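Local atomic coordinates of penicillin-binding protein PbpB (Mycobacterium tuberculosis, PDB entry 6KGU), a protein that takes part in building cross-linked peptidoglycan from lipid intermediates for the mycobacterial cell wall, and binds beta-lactam antibiotics through its transpeptidase domain. Residues S262-P267 with G385-L390; V493-F498 with M514-A519. All blocks are in the same frame, centred on the assembly; numbering follows the deposited sequence.

Interaction 1: residues S262-P267 with G385-L390; sequences SSPFEP and GLSMTL
F265 and M388 meet as one antiparallel hydrogen-bonded pair, each backbone N giving its hydrogen to the other's carbonyl: F265 N to M388 O at 2.9 Å and M388 N to F265 O at 3.0 Å. The two extended loops thus share a single isolated bridge without either becoming a regular strand. Next to it, P264 CA and S387 CA each add a CA-H...O contact, to M388 O and F265 O respectively. M388 O also lies close to the F265 ring. With CG of F265 set between its backbone N and carbonyl carbon (chi1 53°), the ring folds back so that this oxygen sits over one face, 3.5 Å above the plane and offset toward the rim. The same ring reaches onward to the start of helix 390-401, where CE2 of F265 lies 3.6 Å from L390 N. A water accepts from L390 N and donates to S263 O, joining the loops beyond the ring.

This pairing belongs to the transpeptidase domain: 262-267 leads to S269, the probable acyl-ester nucleophile, and the sequence there fits the SxxK pattern of penicillin-binding enzymes. E266 is part of the aztreonam pocket. Its two carboxylate oxygens divide their work: OE2 takes a nearly straight bond from G385 N, 2.6 Å long and arriving from above the carboxylate plane, while OE1 is hydrogen-bonded to Y489 OH and to a nitrogen of the bound drug. G385 and Y489 would thereby orient the group for the ligand. On P267, CG packs closely against the methyl CE of M388, at 3.5 Å, the methionine chain having bent at chi3 (63°) to cross the proline ring at about a right angle; L386 CD2 touches CD of the same ring at 3.9 Å.

Interaction 2: residues V493-F498 with M514-A519; sequences VYWITF and MLDNPA
W495 and M514 lean together on one side of a beta hairpin, while I496, L515 and P518 pack on the other. In the conformer described here, one of two for M514, the methionine chain is bent at chi2 (-86°) and again at chi3 and carries SD to within 3.6 Å of CD1 of the indole. This is a Met-aromatic contact of oblique kind, the sulfur lying 66° off the normal of the five-membered ring. Farther along, T497 CG2 rests against CG of M514 at 3.9 Å, slanting across it, so that in this conformer the methionine chain touches both W495 and T497.

On the reverse side, CG1 of I496 lies 3.5 Å from CD of P518 and as near to its CG, and CB of I496 faces CB of L515. Between these layers the strands 493-502 and 509-516 run antiparallel in the central sheet of the transpeptidase domain. I496 and L515 exchange two nearly straight backbone bonds, both in the carbonyl plane.

Past D516 the strand gives way to a loop, and the pairing continues through a side chain. N517 holds CG anti to its backbone N (chi1 -167°), which lays its amide across V493, with CG1 of the valine 3.5 Å from CG of the asparagine. OD1 accepts from Y494 N at 3.3 Å, from above the amide plane, while N517 N returns a weak bond to Y494 O. The side-chain oxygen probably extends the pairing in a looser form, the bond being long and out of plane, and gives the backbone of Y494, a residue of the drug pocket, partners on both its N and O where regular strand pairing has ended.

Overall arrangement
Interactions 1 and 2 lie with their centres 12 Å apart and touch along one seam, where the loop of interaction 1 rests on strand 493-502. The indole of W495 meets the ring of F265 with planes about 45° apart, CE2 of W495 standing 3.6 Å from CB of F265, and W495 CZ3 reaches E266 N at 3.4 Å. Beside this, CE1 of F265 abuts CG2 of T497 at 3.6 Å. The seam lies near S269, the probable acyl-ester serine: the side chains of P267 and T497 are about 8 and 6 Å from that of S269. The bound aztreonam touches both contacts, through E266 and Y494.

Interaction 1: residues S262-P267 with G385-L390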
loop_
_atom_site.group_PDB
_atom_site.type_symbol
_atom_site.label_atom_id
_atom_site.label_comp_id
_atom_site.label_asym_id
_atom_site.label_seq_id
_atom_site.Cartn_x
_atom_site.Cartn_y
_atom_site.Cartn_z
ATOM N N SER A 262 2.661 -8.374 5.837
ATOM C CA SER A 262 3.502 -9.532 6.096
ATOM C C SER A 262 4.168 -10.115 4.856
ATOM O O SER A 262 5.086 -10.917 5.003
ATOM C CB SER A 262 2.677 -10.644 6.753
ATOM O OG SER A 262 1.902 -11.258 5.751
ATOM N N SER A 263 3.726 -9.779 3.646
ATOM C CA SER A 263 4.064 -10.578 2.467
ATOM C C SER A 263 4.671 -9.701 1.383
ATOM O O SER A 263 3.942 -9.142 0.554
ATOM C CB SER A 263 2.823 -11.314 1.942
ATOM O OG SER A 263 2.242 -12.098 2.990
ATOM N N PRO A 264 6.002 -9.568 1.344
ATOM C CA PRO A 264 6.617 -8.674 0.353
ATOM C C PRO A 264 6.590 -9.295 -1.028
ATOM O O PRO A 264 6.433 -10.503 -1.188
ATOM C CB PRO A 264 8.056 -8.492 0.861
ATOM C CG PRO A 264 8.341 -9.806 1.659
ATOM C CD PRO A 264 6.989 -10.125 2.295
ATOM N N PHE A 265 6.763 -8.441 -2.039
ATOM C CA PHE A 265 6.761 -8.873 -3.433
ATOM C C PHE A 265 7.718 -7.988 -4.232
ATOM O O PHE A 265 8.040 -6.868 -3.822
ATOM C CB PHE A 265 5.345 -8.803 -4.032
ATOM C CG PHE A 265 4.687 -7.453 -3.863
ATOM C CD1 PHE A 265 4.929 -6.424 -4.759
ATOM C CD2 PHE A 265 3.837 -7.208 -2.797
ATOM C CE1 PHE A 265 4.350 -5.181 -4.601
ATOM C CE2 PHE A 265 3.238 -5.949 -2.637
ATOM C CZ PHE A 265 3.494 -4.943 -3.546
ATOM N N GLU A 266 8.172 -8.500 -5.381
ATOM C CA GLU A 266 8.939 -7.667 -6.329
ATOM C C GLU A 266 7.997 -6.638 -6.930
ATOM O O GLU A 266 6.977 -7.019 -7.511
ATOM C CB GLU A 266 9.573 -8.496 -7.454
ATOM C CG GLU A 266 10.964 -9.010 -7.181
ATOM C CD GLU A 266 11.792 -9.210 -8.450
ATOM O OE1 GLU A 266 11.230 -9.502 -9.533
ATOM O OE2 GLU A 266 13.023 -9.063 -8.365
ATOM N N PRO A 267 8.279 -5.340 -6.826
ATOM C CA PRO A 267 7.294 -4.339 -7.253
ATOM C C PRO A 267 7.170 -4.159 -8.764
ATOM O O PRO A 267 6.124 -3.727 -9.248
ATOM C CB PRO A 267 7.818 -3.056 -6.601
ATOM C CG PRO A 267 9.321 -3.267 -6.578
ATOM C CD PRO A 267 9.473 -4.722 -6.222
ATOM N N GLY A 385 14.689 -7.130 -8.448
ATOM C CA GLY A 385 15.818 -7.352 -7.561
ATOM C C GLY A 385 15.651 -6.823 -6.156
ATOM O O GLY A 385 16.629 -6.780 -5.399
ATOM N N LEU A 386 14.446 -6.416 -5.784
ATOM C CA LEU A 386 14.148 -5.980 -4.434
ATOM C C LEU A 386 12.710 -6.378 -4.159
ATOM O O LEU A 386 11.962 -6.740 -5.078
ATOM C CB LEU A 386 14.344 -4.467 -4.255
ATOM C CG LEU A 386 13.284 -3.503 -4.800
ATOM C CD1 LEU A 386 13.610 -2.073 -4.406
ATOM C CD2 LEU A 386 13.170 -3.613 -6.324
ATOM N N SER A 387 12.321 -6.313 -2.890
ATOM C CA SER A 387 10.949 -6.638 -2.537
ATOM C C SER A 387 10.456 -5.645 -1.504
ATOM O O SER A 387 11.243 -5.083 -0.737
ATOM C CB SER A 387 10.832 -8.078 -2.011
ATOM O OG SER A 387 11.437 -8.176 -0.743
ATOM N N MET A 388 9.136 -5.442 -1.481
ATOM C CA MET A 388 8.518 -4.520 -0.546
ATOM C C MET A 388 7.123 -5.030 -0.240
ATOM O O MET A 388 6.530 -5.764 -1.030
ATOM C CB MET A 388 8.416 -3.097 -1.120
ATOM C CG MET A 388 7.487 -3.004 -2.357
ATOM S SD MET A 388 7.497 -1.377 -3.169
ATOM C CE MET A 388 9.212 -1.285 -3.711
ATOM N N THR A 389 6.594 -4.591 0.894
ATOM C CA THR A 389 5.204 -4.838 1.226
ATOM C C THR A 389 4.294 -3.824 0.543
ATOM O O THR A 389 4.724 -2.766 0.073
ATOM C CB THR A 389 5.001 -4.791 2.736
ATOM O OG1 THR A 389 5.252 -3.466 3.196
ATOM C CG2 THR A 389 5.978 -5.752 3.430
ATOM N N LEU A 390 3.007 -4.172 0.489
ATOM C CA LEU A 390 1.995 -3.229 0.031
ATOM C C LEU A 390 2.029 -1.939 0.840
ATOM O O LEU A 390 1.871 -0.842 0.286
ATOM C CB LEU A 390 0.602 -3.873 0.114
ATOM C CG LEU A 390 -0.503 -3.048 -0.560
ATOM C CD1 LEU A 390 -0.094 -2.710 -1.978
ATOM C CD2 LEU A 390 -1.861 -3.792 -0.560
HETATM O O HOH W 1 2.351 -7.036 1.103
#

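Interaction 2: residues V493-F498 with M514-A519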
loop_
_atom_site.group_PDB
_atom_site.type_symbol
_atom_site.label_atom_id
_atom_site.label_comp_id
_atom_site.label_asym_id
_atom_site.label_seq_id
_atom_site.Cartn_x
_atom_site.Cartn_y
_atom_site.Cartn_z
ATOM N N VAL A 493 3.128 -15.433 -15.127
ATOM C CA VAL A 493 2.588 -15.293 -13.777
ATOM C C VAL A 493 3.075 -13.957 -13.232
ATOM O O VAL A 493 4.289 -13.738 -13.138
ATOM C CB VAL A 493 3.030 -16.453 -12.869
ATOM C CG1 VAL A 493 2.370 -16.350 -11.505
ATOM C CG2 VAL A 493 2.728 -17.790 -13.535
ATOM N N TYR A 494 2.136 -13.066 -12.869
ATOM C CA TYR A 494 2.469 -11.685 -12.517
ATOM C C TYR A 494 1.978 -11.276 -11.138
ATOM O O TYR A 494 0.958 -11.766 -10.646
ATOM C CB TYR A 494 1.877 -10.692 -13.503
ATOM C CG TYR A 494 2.099 -11.058 -14.933
ATOM C CD1 TYR A 494 1.040 -11.114 -15.821
ATOM C CD2 TYR A 494 3.371 -11.347 -15.399
ATOM C CE1 TYR A 494 1.239 -11.453 -17.141
ATOM C CE2 TYR A 494 3.583 -11.686 -16.705
ATOM C CZ TYR A 494 2.514 -11.739 -17.573
ATOM O OH TYR A 494 2.733 -12.081 -18.882
ATOM N N TRP A 495 2.724 -10.358 -10.519
ATOM C CA TRP A 495 2.177 -9.467 -9.509
ATOM C C TRP A 495 1.742 -8.195 -10.215
ATOM O O TRP A 495 2.570 -7.525 -10.841
ATOM C CB TRP A 495 3.188 -9.098 -8.431
ATOM C CG TRP A 495 3.386 -10.101 -7.395
ATOM C CD1 TRP A 495 2.438 -10.642 -6.553
ATOM C CD2 TRP A 495 4.626 -10.699 -7.047
ATOM N NE1 TRP A 495 3.023 -11.560 -5.714
ATOM C CE2 TRP A 495 4.368 -11.611 -5.990
ATOM C CE3 TRP A 495 5.937 -10.558 -7.526
ATOM C CZ2 TRP A 495 5.375 -12.375 -5.408
ATOM C CZ3 TRP A 495 6.938 -11.316 -6.940
ATOM C CH2 TRP A 495 6.651 -12.217 -5.893
ATOM N N ILE A 496 0.461 -7.860 -10.089
ATOM C CA ILE A 496 -0.104 -6.619 -10.606
ATOM C C ILE A 496 -0.240 -5.640 -9.446
ATOM O O ILE A 496 -0.801 -5.987 -8.401
ATOM C CB ILE A 496 -1.470 -6.875 -11.265
ATOM C CG1 ILE A 496 -1.335 -7.959 -12.343
ATOM C CG2 ILE A 496 -2.111 -5.566 -11.756
ATOM C CD1 ILE A 496 -0.240 -7.759 -13.308
ATOM N N THR A 497 0.243 -4.415 -9.639
ATOM C CA THR A 497 0.165 -3.363 -8.636
ATOM C C THR A 497 -0.403 -2.097 -9.251
ATOM O O THR A 497 -0.304 -1.874 -10.460
ATOM C CB THR A 497 1.539 -3.036 -8.043
ATOM O OG1 THR A 497 2.484 -2.830 -9.101
ATOM C CG2 THR A 497 2.014 -4.179 -7.141
ATOM N N PHE A 498 -1.029 -1.286 -8.405
ATOM C CA PHE A 498 -1.335 0.097 -8.731
ATOM C C PHE A 498 -1.158 0.901 -7.455
ATOM O O PHE A 498 -1.558 0.456 -6.377
ATOM C CB PHE A 498 -2.772 0.306 -9.285
ATOM C CG PHE A 498 -2.982 1.678 -9.935
ATOM C CD1 PHE A 498 -3.288 2.794 -9.169
ATOM C CD2 PHE A 498 -2.829 1.845 -11.306
ATOM C CE1 PHE A 498 -3.461 4.044 -9.756
ATOM C CE2 PHE A 498 -2.983 3.099 -11.898
ATOM C CZ PHE A 498 -3.300 4.199 -11.118
ATOM N N MET A 514 -2.518 -4.580 -4.787
ATOM C CA MET A 514 -1.760 -5.642 -5.427
ATOM C C MET A 514 -2.679 -6.825 -5.697
ATOM O O MET A 514 -3.535 -7.165 -4.882
ATOM C CB MET A 514 -0.547 -6.079 -4.584
ATOM C CG MET A 514 0.311 -7.124 -5.291
ATOM S SD MET A 514 -0.273 -8.828 -5.045
ATOM C CE MET A 514 0.416 -9.148 -3.422
ATOM N N LEU A 515 -2.515 -7.423 -6.879
ATOM C CA LEU A 515 -3.236 -8.621 -7.309
ATOM C C LEU A 515 -2.233 -9.721 -7.606
ATOM O O LEU A 515 -1.295 -9.509 -8.379
ATOM C CB LEU A 515 -4.057 -8.380 -8.573
ATOM C CG LEU A 515 -5.338 -7.562 -8.404
ATOM C CD1 LEU A 515 -4.948 -6.139 -8.303
ATOM C CD2 LEU A 515 -6.280 -7.763 -9.585
ATOM N N ASP A 516 -2.449 -10.899 -7.027
ATOM C CA ASP A 516 -1.549 -12.030 -7.224
ATOM C C ASP A 516 -2.040 -12.819 -8.432
ATOM O O ASP A 516 -3.008 -13.580 -8.342
ATOM C CB ASP A 516 -1.481 -12.898 -5.973
ATOM C CG ASP A 516 -0.536 -14.095 -6.136
ATOM O OD1 ASP A 516 -0.062 -14.357 -7.266
ATOM O OD2 ASP A 516 -0.268 -14.783 -5.138
ATOM N N ASN A 517 -1.365 -12.620 -9.556
ATOM C CA ASN A 517 -1.599 -13.351 -10.798
ATOM C C ASN A 517 -3.054 -13.402 -11.275
ATOM O O ASN A 517 -3.623 -14.489 -11.423
ATOM C CB ASN A 517 -1.036 -14.760 -10.681
ATOM C CG ASN A 517 -0.965 -15.454 -12.031
ATOM O OD1 ASN A 517 -0.604 -14.840 -13.042
ATOM N ND2 ASN A 517 -1.328 -16.717 -12.060
ATOM N N PRO A 518 -3.668 -12.259 -11.565
ATOM C CA PRO A 518 -5.032 -12.286 -12.101
ATOM C C PRO A 518 -5.042 -12.794 -13.537
ATOM O O PRO A 518 -4.088 -12.605 -14.298
ATOM C CB PRO A 518 -5.474 -10.819 -12.030
ATOM C CG PRO A 518 -4.194 -10.047 -12.199
ATOM C CD PRO A 518 -3.110 -10.892 -11.539
ATOM N N ALA A 519 -6.136 -13.470 -13.892
ATOM C CA ALA A 519 -6.372 -13.850 -15.277
ATOM C C ALA A 519 -7.013 -12.718 -16.074
ATOM O O ALA A 519 -6.927 -12.716 -17.305
ATOM C CB ALA A 519 -7.259 -15.106 -15.334
#